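Local coordinates for protein vinylacetyl-CoA Delta-isomerase (PDB 6VJR) that probably dehydrates 4-hydroxybutyryl-CoA and isomerises vinylacetyl-CoA, using a bound FAD and a [4Fe-4S] cluster with an associated iron ion, at residues 12-22 with 28-36; 359-370 with 454-462. All blocks are in the same frame, centred on the assembly; numbering follows the deposited sequence.

Contact 1. Residues 12-22 with 28-36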
loop_
_atom_site.group_PDB
_atom_site.type_symbol
_atom_site.label_atom_id
_atom_site.label_comp_id
_atom_site.label_asym_id
_atom_site.label_seq_id
_atom_site.Cartn_x
_atom_site.Cartn_y
_atom_site.Cartn_z
ATOM N N LEU A 12 -41.560 -15.645 12.712
ATOM C CA LEU A 12 -40.435 -16.541 13.031
ATOM C C LEU A 12 -40.699 -17.399 14.265
ATOM O O LEU A 12 -39.863 -18.240 14.619
ATOM C CB LEU A 12 -39.154 -15.743 13.283
ATOM C CG LEU A 12 -38.596 -14.961 12.097
ATOM C CD1 LEU A 12 -37.321 -14.245 12.501
ATOM C CD2 LEU A 12 -38.382 -15.890 10.915
ATOM N N ARG A 13 -41.791 -17.101 14.978
ATOM C CA ARG A 13 -42.118 -17.773 16.233
ATOM C C ARG A 13 -42.849 -19.086 15.976
ATOM O O ARG A 13 -43.695 -19.204 15.094
ATOM C CB ARG A 13 -42.985 -16.927 17.160
ATOM C CG ARG A 13 -42.256 -15.717 17.713
ATOM C CD ARG A 13 -43.122 -14.998 18.724
ATOM N NE ARG A 13 -42.469 -13.818 19.288
ATOM C CZ ARG A 13 -41.555 -13.863 20.245
ATOM N NH1 ARG A 13 -41.208 -15.013 20.798
ATOM N NH2 ARG A 13 -41.030 -12.734 20.684
ATOM N N GLY A 14 -42.516 -20.085 16.791
ATOM C CA GLY A 14 -43.288 -21.304 16.808
ATOM C C GLY A 14 -42.982 -22.241 15.646
ATOM O O GLY A 14 -43.828 -23.120 15.416
ATOM N N ARG A 15 -41.808 -22.100 14.973
ATOM C CA ARG A 15 -41.540 -22.877 13.762
ATOM C C ARG A 15 -40.851 -24.217 14.008
ATOM O O ARG A 15 -40.847 -25.106 13.139
ATOM C CB ARG A 15 -40.739 -22.099 12.729
ATOM C CG ARG A 15 -41.378 -20.750 12.425
ATOM C CD ARG A 15 -40.859 -20.177 11.111
ATOM N NE ARG A 15 -39.424 -19.894 11.201
ATOM C CZ ARG A 15 -38.640 -19.567 10.177
ATOM N NH1 ARG A 15 -39.163 -19.379 8.978
ATOM N NH2 ARG A 15 -37.354 -19.397 10.357
ATOM N N ASP A 16 -40.257 -24.383 15.179
ATOM C CA ASP A 16 -39.545 -25.621 15.508
ATOM C C ASP A 16 -38.541 -26.119 14.448
ATOM O O ASP A 16 -38.399 -27.330 14.227
ATOM C CB ASP A 16 -40.521 -26.705 15.937
ATOM C CG ASP A 16 -39.877 -27.836 16.734
ATOM O OD1 ASP A 16 -38.950 -27.540 17.548
ATOM O OD2 ASP A 16 -40.298 -29.000 16.551
ATOM N N LEU A 17 -37.731 -25.224 13.880
ATOM C CA LEU A 17 -36.516 -25.594 13.142
ATOM C C LEU A 17 -35.610 -26.362 14.091
ATOM O O LEU A 17 -35.624 -26.056 15.270
ATOM C CB LEU A 17 -35.815 -24.308 12.666
ATOM C CG LEU A 17 -36.224 -23.734 11.299
ATOM C CD1 LEU A 17 -37.685 -23.469 11.149
ATOM C CD2 LEU A 17 -35.418 -22.489 10.931
ATOM N N LYS A 18 -34.844 -27.321 13.564
ATOM C CA LYS A 18 -33.844 -28.035 14.329
ATOM C C LYS A 18 -32.544 -27.230 14.268
ATOM O O LYS A 18 -31.881 -27.219 13.236
ATOM C CB LYS A 18 -33.657 -29.453 13.783
ATOM C CG LYS A 18 -32.740 -30.252 14.651
ATOM C CD LYS A 18 -32.413 -31.648 14.138
ATOM C CE LYS A 18 -33.550 -32.565 14.099
ATOM N NZ LYS A 18 -33.176 -33.856 13.529
ATOM N N VAL A 19 -32.208 -26.549 15.372
ATOM C CA VAL A 19 -31.056 -25.654 15.426
ATOM C C VAL A 19 -30.167 -26.029 16.599
ATOM O O VAL A 19 -30.605 -25.980 17.745
ATOM C CB VAL A 19 -31.463 -24.175 15.545
ATOM C CG1 VAL A 19 -30.261 -23.254 15.668
ATOM C CG2 VAL A 19 -32.370 -23.742 14.422
ATOM N N TYR A 20 -28.916 -26.356 16.303
ATOM C CA TYR A 20 -27.944 -26.630 17.354
ATOM C C TYR A 20 -27.053 -25.413 17.572
ATOM O O TYR A 20 -26.484 -24.910 16.612
ATOM C CB TYR A 20 -27.083 -27.840 17.005
ATOM C CG TYR A 20 -27.868 -29.132 17.107
ATOM C CD1 TYR A 20 -28.264 -29.639 18.334
ATOM C CD2 TYR A 20 -28.233 -29.821 15.977
ATOM C CE1 TYR A 20 -29.007 -30.799 18.437
ATOM C CE2 TYR A 20 -28.936 -31.002 16.076
ATOM C CZ TYR A 20 -29.338 -31.496 17.306
ATOM O OH TYR A 20 -30.118 -32.623 17.439
ATOM N N LEU A 21 -26.948 -24.972 18.843
ATOM C CA LEU A 21 -26.027 -23.911 19.239
ATOM C C LEU A 21 -25.464 -24.263 20.603
ATOM O O LEU A 21 -26.217 -24.434 21.556
ATOM C CB LEU A 21 -26.780 -22.577 19.254
ATOM C CG LEU A 21 -26.030 -21.368 19.823
ATOM C CD1 LEU A 21 -24.678 -21.150 19.187
ATOM C CD2 LEU A 21 -26.904 -20.163 19.618
ATOM N N PHE A 22 -24.126 -24.393 20.687
ATOM C CA PHE A 22 -23.456 -24.745 21.921
ATOM C C PHE A 22 -23.977 -26.061 22.490
ATOM O O PHE A 22 -24.051 -26.236 23.726
ATOM C CB PHE A 22 -23.591 -23.635 22.968
ATOM C CG PHE A 22 -22.961 -22.320 22.572
ATOM C CD1 PHE A 22 -21.664 -22.261 22.065
ATOM C CD2 PHE A 22 -23.655 -21.132 22.771
ATOM C CE1 PHE A 22 -21.098 -21.038 21.737
ATOM C CE2 PHE A 22 -23.104 -19.908 22.397
ATOM C CZ PHE A 22 -21.825 -19.882 21.852
ATOM N N GLU A 28 -36.619 -21.623 20.613
ATOM C CA GLU A 28 -37.213 -20.445 20.020
ATOM C C GLU A 28 -36.103 -19.449 19.707
ATOM O O GLU A 28 -35.739 -18.611 20.554
ATOM C CB GLU A 28 -38.244 -19.841 20.963
ATOM C CG GLU A 28 -38.934 -18.626 20.357
ATOM C CD GLU A 28 -39.476 -18.908 18.961
ATOM O OE1 GLU A 28 -40.543 -19.600 18.921
ATOM O OE2 GLU A 28 -38.804 -18.498 17.948
ATOM N N PRO A 29 -35.584 -19.442 18.458
ATOM C CA PRO A 29 -34.491 -18.531 18.115
ATOM C C PRO A 29 -34.814 -17.062 18.405
ATOM O O PRO A 29 -33.921 -16.299 18.789
ATOM C CB PRO A 29 -34.248 -18.861 16.643
ATOM C CG PRO A 29 -34.644 -20.322 16.534
ATOM C CD PRO A 29 -35.929 -20.341 17.328
ATOM N N VAL A 30 -36.085 -16.663 18.250
ATOM C CA VAL A 30 -36.475 -15.263 18.402
ATOM C C VAL A 30 -36.168 -14.787 19.816
ATOM O O VAL A 30 -35.981 -13.595 20.044
ATOM C CB VAL A 30 -37.970 -15.045 18.091
ATOM C CG1 VAL A 30 -38.414 -13.611 18.343
ATOM C CG2 VAL A 30 -38.308 -15.406 16.670
ATOM N N ASP A 31 -36.202 -15.716 20.777
ATOM C CA ASP A 31 -35.984 -15.377 22.169
ATOM C C ASP A 31 -34.558 -15.660 22.637
ATOM O O ASP A 31 -34.266 -15.502 23.821
ATOM C CB ASP A 31 -36.980 -16.153 22.999
ATOM C CG ASP A 31 -38.427 -15.715 22.847
ATOM O OD1 ASP A 31 -38.660 -14.573 22.421
ATOM O OD2 ASP A 31 -39.297 -16.547 23.142
ATOM N N HIS A 32 -33.678 -16.102 21.749
ATOM C CA HIS A 32 -32.316 -16.413 22.161
ATOM C C HIS A 32 -31.486 -15.146 22.015
ATOM O O HIS A 32 -31.383 -14.596 20.918
ATOM C CB HIS A 32 -31.723 -17.540 21.330
ATOM C CG HIS A 32 -30.441 -18.083 21.860
ATOM N ND1 HIS A 32 -29.301 -17.346 22.028
ATOM C CD2 HIS A 32 -30.184 -19.326 22.304
ATOM C CE1 HIS A 32 -28.362 -18.151 22.524
ATOM N NE2 HIS A 32 -28.888 -19.368 22.694
ATOM N N PRO A 33 -30.839 -14.641 23.087
ATOM C CA PRO A 33 -30.117 -13.373 22.992
ATOM C C PRO A 33 -28.951 -13.330 22.006
ATOM O O PRO A 33 -28.550 -12.260 21.568
ATOM C CB PRO A 33 -29.569 -13.129 24.390
ATOM C CG PRO A 33 -29.963 -14.297 25.226
ATOM C CD PRO A 33 -30.811 -15.236 24.429
ATOM N N MET A 34 -28.409 -14.483 21.621
ATOM C CA MET A 34 -27.335 -14.475 20.643
ATOM C C MET A 34 -27.865 -14.317 19.227
ATOM O O MET A 34 -27.147 -13.820 18.347
ATOM C CB MET A 34 -26.489 -15.745 20.744
ATOM C CG MET A 34 -25.263 -15.732 19.875
ATOM S SD MET A 34 -24.129 -17.070 20.253
ATOM C CE MET A 34 -23.488 -17.490 18.613
ATOM N N ILE A 35 -29.121 -14.702 19.024
ATOM C CA ILE A 35 -29.736 -14.755 17.706
ATOM C C ILE A 35 -30.602 -13.519 17.462
ATOM O O ILE A 35 -30.707 -13.034 16.329
ATOM C CB ILE A 35 -30.524 -16.059 17.548
ATOM C CG1 ILE A 35 -29.641 -17.291 17.828
ATOM C CG2 ILE A 35 -31.211 -16.135 16.178
ATOM C CD1 ILE A 35 -30.381 -18.615 17.711
ATOM N N ARG A 36 -31.213 -12.980 18.516
ATOM C CA ARG A 36 -32.174 -11.913 18.339
ATOM C C ARG A 36 -31.559 -10.713 17.606
ATOM O O ARG A 36 -32.215 -10.097 16.782
ATOM C CB ARG A 36 -32.842 -11.492 19.646
ATOM C CG ARG A 36 -33.825 -10.333 19.512
ATOM C CD ARG A 36 -34.888 -10.625 18.487
ATOM N NE ARG A 36 -35.938 -9.610 18.585
ATOM C CZ ARG A 36 -37.021 -9.681 19.340
ATOM N NH1 ARG A 36 -37.242 -10.743 20.078
ATOM N NH2 ARG A 36 -37.846 -8.663 19.399
HETATM O O HOH W 1 -27.873 -22.546 22.997
#

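Contact 2. Residues 359-370 with 454-462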
loop_
_atom_site.group_PDB
_atom_site.type_symbol
_atom_site.label_atom_id
_atom_site.label_comp_id
_atom_site.label_asym_id
_atom_site.label_seq_id
_atom_site.Cartn_x
_atom_site.Cartn_y
_atom_site.Cartn_z
ATOM N N ASP A 359 -20.232 -6.775 -14.971
ATOM C CA ASP A 359 -19.461 -7.793 -14.257
ATOM C C ASP A 359 -18.045 -7.321 -13.905
ATOM O O ASP A 359 -17.592 -7.533 -12.783
ATOM C CB ASP A 359 -19.410 -9.066 -15.075
ATOM C CG ASP A 359 -18.859 -10.251 -14.309
ATOM O OD1 ASP A 359 -17.636 -10.220 -14.029
ATOM O OD2 ASP A 359 -19.663 -11.143 -14.008
ATOM N N MET A 360 -17.352 -6.713 -14.846
ATOM C CA MET A 360 -16.000 -6.258 -14.612
ATOM C C MET A 360 -15.973 -5.292 -13.436
ATOM O O MET A 360 -15.171 -5.449 -12.529
ATOM C CB MET A 360 -15.375 -5.614 -15.857
ATOM C CG MET A 360 -14.044 -4.989 -15.564
ATOM S SD MET A 360 -12.700 -6.118 -15.227
ATOM C CE MET A 360 -11.976 -6.258 -16.872
ATOM N N LEU A 361 -16.866 -4.315 -13.445
ATOM C CA LEU A 361 -16.857 -3.336 -12.373
ATOM C C LEU A 361 -17.293 -3.915 -11.024
ATOM O O LEU A 361 -16.841 -3.430 -9.990
ATOM C CB LEU A 361 -17.663 -2.123 -12.774
ATOM C CG LEU A 361 -17.142 -1.366 -13.989
ATOM C CD1 LEU A 361 -18.107 -0.307 -14.440
ATOM C CD2 LEU A 361 -15.826 -0.719 -13.596
ATOM N N ALA A 362 -18.153 -4.950 -11.040
ATOM C CA ALA A 362 -18.462 -5.682 -9.823
ATOM C C ALA A 362 -17.186 -6.314 -9.256
ATOM O O ALA A 362 -17.020 -6.353 -8.047
ATOM C CB ALA A 362 -19.509 -6.717 -10.048
ATOM N N GLN A 363 -16.327 -6.882 -10.106
ATOM C CA GLN A 363 -15.093 -7.507 -9.608
ATOM C C GLN A 363 -14.254 -6.473 -8.892
ATOM O O GLN A 363 -13.628 -6.747 -7.865
ATOM C CB GLN A 363 -14.292 -8.151 -10.730
ATOM C CG GLN A 363 -15.056 -9.103 -11.625
ATOM C CD GLN A 363 -15.800 -10.145 -10.855
ATOM O OE1 GLN A 363 -15.280 -10.723 -9.877
ATOM N NE2 GLN A 363 -17.014 -10.419 -11.321
ATOM N N VAL A 364 -14.176 -5.291 -9.483
ATOM C CA VAL A 364 -13.393 -4.207 -8.913
ATOM C C VAL A 364 -13.947 -3.751 -7.560
ATOM O O VAL A 364 -13.215 -3.495 -6.623
ATOM C CB VAL A 364 -13.352 -3.074 -9.960
ATOM C CG1 VAL A 364 -12.743 -1.831 -9.335
ATOM C CG2 VAL A 364 -12.621 -3.495 -11.232
ATOM N N CYS A 365 -15.275 -3.629 -7.451
ATOM C CA CYS A 365 -15.913 -3.294 -6.193
ATOM C C CYS A 365 -15.491 -4.305 -5.120
ATOM O O CYS A 365 -14.929 -3.974 -4.076
ATOM C CB CYS A 365 -17.417 -3.251 -6.353
ATOM S SG CYS A 365 -18.296 -2.884 -4.811
ATOM N N LYS A 366 -15.751 -5.570 -5.370
ATOM C CA LYS A 366 -15.474 -6.609 -4.382
ATOM C C LYS A 366 -13.975 -6.705 -4.093
ATOM O O LYS A 366 -13.587 -6.907 -2.948
ATOM C CB LYS A 366 -16.043 -7.926 -4.904
ATOM C CG LYS A 366 -15.373 -9.122 -4.289
ATOM C CD LYS A 366 -15.760 -9.383 -2.846
ATOM C CE LYS A 366 -15.110 -10.645 -2.455
ATOM N NZ LYS A 366 -15.245 -11.015 -1.066
ATOM N N HIS A 367 -13.134 -6.608 -5.121
ATOM C CA HIS A 367 -11.696 -6.742 -4.861
ATOM C C HIS A 367 -11.207 -5.657 -3.913
ATOM O O HIS A 367 -10.377 -5.933 -3.026
ATOM C CB HIS A 367 -10.890 -6.886 -6.141
ATOM C CG HIS A 367 -9.664 -7.706 -5.968
ATOM N ND1 HIS A 367 -9.755 -9.031 -5.586
ATOM C CD2 HIS A 367 -8.354 -7.432 -6.062
ATOM C CE1 HIS A 367 -8.503 -9.535 -5.540
ATOM N NE2 HIS A 367 -7.652 -8.583 -5.808
ATOM N N ASN A 368 -11.699 -4.424 -4.098
ATOM C CA ASN A 368 -11.402 -3.358 -3.158
ATOM C C ASN A 368 -11.947 -3.662 -1.759
ATOM O O ASN A 368 -11.329 -3.301 -0.749
ATOM C CB ASN A 368 -11.776 -1.992 -3.706
ATOM C CG ASN A 368 -10.847 -1.569 -4.813
ATOM O OD1 ASN A 368 -9.614 -1.686 -4.690
ATOM N ND2 ASN A 368 -11.391 -1.046 -5.898
ATOM N N VAL A 369 -13.180 -4.189 -1.704
ATOM C CA VAL A 369 -13.788 -4.610 -0.441
ATOM C C VAL A 369 -12.890 -5.588 0.331
ATOM O O VAL A 369 -12.884 -5.579 1.564
ATOM C CB VAL A 369 -15.204 -5.163 -0.698
ATOM C CG1 VAL A 369 -15.794 -5.943 0.462
ATOM C CG2 VAL A 369 -16.123 -4.027 -1.093
ATOM N N THR A 370 -12.128 -6.443 -0.378
ATOM C CA THR A 370 -11.256 -7.433 0.283
ATOM C C THR A 370 -10.073 -6.769 0.992
ATOM O O THR A 370 -9.411 -7.439 1.809
ATOM C CB THR A 370 -10.761 -8.563 -0.634
ATOM O OG1 THR A 370 -9.737 -8.057 -1.498
ATOM C CG2 THR A 370 -11.903 -9.249 -1.392
ATOM N N GLN A 454 -12.071 -13.212 -7.850
ATOM C CA GLN A 454 -12.196 -11.965 -8.587
ATOM C C GLN A 454 -11.096 -11.785 -9.611
ATOM O O GLN A 454 -11.332 -11.298 -10.716
ATOM C CB GLN A 454 -12.262 -10.651 -7.810
ATOM C CG GLN A 454 -13.476 -10.531 -6.935
ATOM C CD GLN A 454 -13.103 -11.037 -5.574
ATOM O OE1 GLN A 454 -12.289 -10.461 -4.813
ATOM N NE2 GLN A 454 -13.796 -12.103 -5.276
ATOM N N ARG A 455 -9.849 -12.134 -9.230
ATOM C CA ARG A 455 -8.730 -11.988 -10.135
ATOM C C ARG A 455 -8.910 -12.832 -11.386
ATOM O O ARG A 455 -8.649 -12.359 -12.491
ATOM C CB ARG A 455 -7.430 -12.238 -9.383
ATOM C CG ARG A 455 -7.241 -11.277 -8.208
ATOM C CD ARG A 455 -5.846 -11.417 -7.569
ATOM N NE ARG A 455 -4.820 -10.689 -8.315
ATOM C CZ ARG A 455 -4.538 -9.387 -8.235
ATOM N NH1 ARG A 455 -5.299 -8.592 -7.502
ATOM N NH2 ARG A 455 -3.509 -8.913 -8.914
ATOM N N ILE A 456 -9.400 -14.060 -11.221
ATOM C CA ILE A 456 -9.639 -14.912 -12.373
ATOM C C ILE A 456 -10.737 -14.308 -13.264
ATOM O O ILE A 456 -10.613 -14.310 -14.494
ATOM C CB ILE A 456 -9.976 -16.339 -11.920
ATOM C CG1 ILE A 456 -8.778 -16.989 -11.225
ATOM C CG2 ILE A 456 -10.485 -17.181 -13.085
ATOM C CD1 ILE A 456 -9.121 -18.249 -10.467
ATOM N N GLN A 457 -11.770 -13.700 -12.668
ATOM C CA GLN A 457 -12.839 -13.135 -13.478
ATOM C C GLN A 457 -12.399 -11.832 -14.164
ATOM O O GLN A 457 -12.823 -11.552 -15.285
ATOM C CB GLN A 457 -14.073 -12.892 -12.617
ATOM C CG GLN A 457 -15.314 -12.512 -13.384
ATOM C CD GLN A 457 -15.911 -13.597 -14.262
ATOM O OE1 GLN A 457 -15.421 -14.755 -14.378
ATOM N NE2 GLN A 457 -17.002 -13.161 -14.903
ATOM N N ILE A 458 -11.531 -11.035 -13.517
ATOM C CA ILE A 458 -10.945 -9.886 -14.187
ATOM C C ILE A 458 -10.131 -10.375 -15.384
ATOM O O ILE A 458 -10.219 -9.817 -16.473
ATOM C CB ILE A 458 -10.119 -9.059 -13.218
ATOM C CG1 ILE A 458 -11.036 -8.373 -12.160
ATOM C CG2 ILE A 458 -9.282 -8.047 -13.975
ATOM C CD1 ILE A 458 -10.269 -7.788 -10.972
ATOM N N GLN A 459 -9.287 -11.390 -15.176
ATOM C CA GLN A 459 -8.474 -11.968 -16.235
ATOM C C GLN A 459 -9.302 -12.348 -17.455
ATOM O O GLN A 459 -8.874 -12.085 -18.566
ATOM C CB GLN A 459 -7.646 -13.125 -15.695
ATOM C CG GLN A 459 -6.663 -13.732 -16.683
ATOM C CD GLN A 459 -5.775 -14.749 -16.004
ATOM O OE1 GLN A 459 -4.579 -14.550 -15.846
ATOM N NE2 GLN A 459 -6.341 -15.785 -15.460
ATOM N N ARG A 460 -10.467 -12.965 -17.222
ATOM C CA ARG A 460 -11.335 -13.404 -18.288
ATOM C C ARG A 460 -11.850 -12.246 -19.142
ATOM O O ARG A 460 -12.184 -12.467 -20.311
ATOM C CB ARG A 460 -12.486 -14.256 -17.742
ATOM C CG ARG A 460 -12.005 -15.624 -17.287
ATOM C CD ARG A 460 -13.153 -16.447 -16.723
ATOM N NE ARG A 460 -14.083 -16.732 -17.820
ATOM C CZ ARG A 460 -15.390 -16.475 -17.902
ATOM N NH1 ARG A 460 -16.051 -16.894 -18.970
ATOM N NH2 ARG A 460 -16.035 -15.812 -16.949
ATOM N N GLN A 461 -11.981 -11.059 -18.558
ATOM C CA GLN A 461 -12.627 -9.949 -19.222
ATOM C C GLN A 461 -11.721 -8.773 -19.592
ATOM O O GLN A 461 -12.210 -7.794 -20.138
ATOM C CB GLN A 461 -13.676 -9.408 -18.231
ATOM C CG GLN A 461 -14.819 -10.362 -17.928
ATOM C CD GLN A 461 -15.766 -9.722 -16.942
ATOM O OE1 GLN A 461 -16.716 -8.997 -17.294
ATOM N NE2 GLN A 461 -15.443 -9.891 -15.675
ATOM N N MET A 462 -10.420 -8.843 -19.282
ATOM C CA MET A 462 -9.532 -7.696 -19.320
ATOM C C MET A 462 -8.958 -7.380 -20.713
ATOM O O MET A 462 -8.178 -6.414 -20.844
ATOM C CB MET A 462 -8.425 -7.882 -18.283
ATOM C CG MET A 462 -7.382 -8.882 -18.624
ATOM S SD MET A 462 -6.242 -8.958 -17.222
ATOM C CE MET A 462 -5.255 -10.309 -17.861
#

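Contact 1. Residues 12-22 with 28-36
Arg13 lays one face of its guanidinium against CG1 of Val30 and turns its edge to Asp31. Arg13 crosses both Val30 and Asp31 at about a right angle. NH1 of Arg13 bonds OD1 of Asp31 at 3.1 Å, a salt bridge with the carboxylate plane turned 48° from the guanidinium. OD2 of Asp31 is a weaker second acceptor. Next to Arg13 in the chain, Leu12 CB touches Val30 CG2 at 3.5 Å. Glu28 folds back at chi2 (51°), which carries its carboxylate to the turn at Gly14. There OE1 of Glu28 takes the N-H of Gly14 on its syn lone pair, at 2.9 Å, while OE2 uses its anti lone pair for the N-H of Val30. At the other end CD2 of Leu21 sits over a face of the His32 ring, a CH-pi contact 4.0 Å from the centroid. CE2 of Phe22 meets SD of Met34 at 3.7 Å in an oblique Met-aromatic contact. The contact ties the 12-18 loop and strand 19-21 to the loop leading into helix 36-51, in the N-terminal part of a 4-hydroxyphenylacetate 3-hydroxylase family protein. Strand 19-21 runs between strands 24-25 and 224-228, Val30 rests on helix 5-11, and Asp396 of the second subunit accepts from Phe22 N.

Contact 2. Residues 359-370 with 454-462
The His367 ring is met at its edge by Gln454 and on one face by Thr370 OG1, 4.2 Å above the plane; Arg455 approaches NE2 obliquely. His331 of the third subunit meets the ring edge-to-face. This is a roughly antiparallel helix pair, 359-369 against 454-461, at 151° between the segments' directions, in the C-terminal domain, whose family belongs to the acyl-CoA dehydrogenase clan. His367 ND1 donates to Gln454 OE1 at 3.0 Å, almost straight at 175°. On its other nitrogen, His367 NE2 accepts from Arg455 NH1 at 2.9 Å, tilted 32° from the ring plane. Both ring nitrogens are therefore used, which probably fixes the ring's rotation. Arg455 is also held by Asp324 and Glu328 of the third subunit. Gln363 is a knob among Gln454, Gln457, Ile458 and Gln461. Its CB meets Ile458 CG1 at 3.6 Å, and its OE1 accepts from Arg290. With an alanine here, CB would stay, but Arg290 would probably lose this acceptor and Asp359 OD1 one of its donors, and a gap would probably open beside Gln457. Asp359 OD1 takes Gln457 NE2 at 3.1 Å and Gln363 NE2 at 2.8 Å, from opposite faces of the carboxylate plane.

Contacts 1 and 2 lie on opposite sides of the chain's centre, about 37 Å apart between centres, and share no helix or strand. Contact 1 is partly buried and joins loops around a short strand in the N-terminal part of the chain. Its salt bridge lies toward solvent, and its apolar contacts lie deeper. Contact 2 is buried and pairs two helices of the C-terminal part. Its polar groups, mostly glutamines with a histidine, an arginine and an aspartate, bond to one another, to nearby backbone and side chains, and to the third subunit. Both reach other subunits, contact 2 more widely. Contact 2 also lies nearer the cofactors: one conformer of Lys366 makes a cation-pi contact with Tyr293, an iron ligand.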